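Local coordinates for methyl-CpG-binding domain protein 1 (Homo sapiens, PDB 5W9Q) that represses transcription from methylated CpG-island promoters by recruiting silencing factors, and binds unmethylated CpG DNA through its third CXXC-type zinc finger, the domain in this chain, at residues R19-C22 with F27-D30. Numbering follows the deposited sequence.
With ZN (zinc ion), chain G.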
loop_
_atom_site.group_PDB
_atom_site.type_symbol
_atom_site.label_atom_id
_atom_site.label_comp_id
_atom_site.label_asym_id
_atom_site.label_seq_id
_atom_site.Cartn_x
_atom_site.Cartn_y
_atom_site.Cartn_z
ATOM N N ARG A 19 1.165 9.753 -4.741
ATOM C CA ARG A 19 1.745 9.599 -6.075
ATOM C C ARG A 19 2.723 8.410 -6.158
ATOM O O ARG A 19 2.609 7.594 -7.052
ATOM C CB ARG A 19 2.413 10.933 -6.513
ATOM N N MET A 20 3.640 8.308 -5.194
ATOM C CA MET A 20 4.752 7.377 -5.228
ATOM C C MET A 20 4.766 6.504 -3.986
ATOM O O MET A 20 4.181 6.865 -2.922
ATOM C CB MET A 20 6.067 8.160 -5.287
ATOM N N ASP A 21 5.466 5.362 -4.094
ATOM C CA ASP A 21 5.685 4.489 -2.969
ATOM C C ASP A 21 6.537 5.209 -1.960
ATOM O O ASP A 21 7.456 5.920 -2.343
ATOM C CB ASP A 21 6.417 3.184 -3.391
ATOM C CG ASP A 21 5.535 2.225 -4.176
ATOM O OD1 ASP A 21 4.318 2.353 -4.168
ATOM O OD2 ASP A 21 6.082 1.288 -4.813
ATOM N N CYS A 22 6.250 4.992 -0.684
ATOM C CA CYS A 22 6.947 5.672 0.398
ATOM C C CYS A 22 8.360 5.132 0.542
ATOM O O CYS A 22 9.262 5.880 0.909
ATOM C CB CYS A 22 6.180 5.547 1.725
ATOM S SG CYS A 22 6.501 4.099 2.771
ATOM N N PHE A 27 5.597 -3.084 3.676
ATOM C CA PHE A 27 5.205 -3.515 2.346
ATOM C C PHE A 27 6.141 -3.012 1.225
ATOM O O PHE A 27 6.458 -3.758 0.250
ATOM C CB PHE A 27 3.721 -3.132 2.076
ATOM C CG PHE A 27 2.687 -3.808 3.019
ATOM C CD1 PHE A 27 2.923 -5.027 3.610
ATOM C CD2 PHE A 27 1.460 -3.185 3.285
ATOM C CE1 PHE A 27 1.977 -5.625 4.415
ATOM C CE2 PHE A 27 0.493 -3.781 4.086
ATOM C CZ PHE A 27 0.757 -4.995 4.666
ATOM N N CYS A 28 6.632 -1.760 1.353
ATOM C CA CYS A 28 7.576 -1.205 0.382
ATOM C C CYS A 28 8.891 -1.933 0.464
ATOM O O CYS A 28 9.375 -2.464 -0.565
ATOM C CB CYS A 28 7.798 0.333 0.555
ATOM S SG CYS A 28 6.489 1.291 -0.187
ATOM N N CYS A 29 9.476 -1.936 1.659
ATOM C CA CYS A 29 10.726 -2.701 1.913
ATOM C C CYS A 29 10.706 -4.140 1.409
ATOM O O CYS A 29 11.727 -4.659 1.033
ATOM C CB CYS A 29 11.041 -2.730 3.399
ATOM S SG CYS A 29 11.556 -1.081 3.872
ATOM N N ASP A 30 9.540 -4.758 1.442
ATOM C CA ASP A 30 9.362 -6.114 0.933
ATOM C C ASP A 30 9.385 -6.218 -0.618
ATOM O O ASP A 30 9.619 -7.281 -1.141
ATOM C CB ASP A 30 8.057 -6.682 1.513
ATOM C CG ASP A 30 7.686 -8.001 0.924
ATOM O OD1 ASP A 30 8.284 -9.006 1.319
ATOM O OD2 ASP A 30 6.806 -8.029 0.040
HETATM ZN ZN ZN G . 5.512 2.327 1.666
#
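The side chain of Cys28 reaches from the short helix 26-30 and packs against the loop at Asp21 and Cys22. Cys28 SG lies 3.7 Å from Asp21 CB, and as far from Cys22 N. The sulfurs of Cys22 and Cys28 bind the same zinc ion. Cys22 SG is 2.3 Å from the metal, and Cys28 SG also lies 2.3 Å from it. Cys22 SG and Cys28 SG stand 4.1 Å apart, held as neighbouring ligands of the metal rather than bonded to each other. The S-Zn-S angle is about 123°, wider than the ideal tetrahedral value.

The two side chains reach the ion differently. In Cys22 the sulfur sits between the backbone N and the carbonyl carbon (chi1 88°), which points it at the zinc ion. In Cys28 the sulfur is anti to the carbonyl carbon (chi1 -80°) and projects from the helix toward that loop. The metal therefore ties loop to helix, although the two segments bury little surface against each other.

Asp21 contributes its CB here, while its carboxylate is engaged elsewhere. OD2 forms a salt bridge with Lys33 and OD1 one with Arg47. These two partners hold the carboxylate from separate parts of the chain. They probably also offset its negative charge near the sulfur-rich site.

Cys25 and Cys44 complete the four-sulfur shell. Bound DNA comes within about 5 Å of the contact at the nearest atoms. Cys22, Cys25 and Cys28 form a CGXCXXC motif, and Cys44, later in the sequence, completes one of the two Cys4 zinc sites that define the CXXC zinc finger.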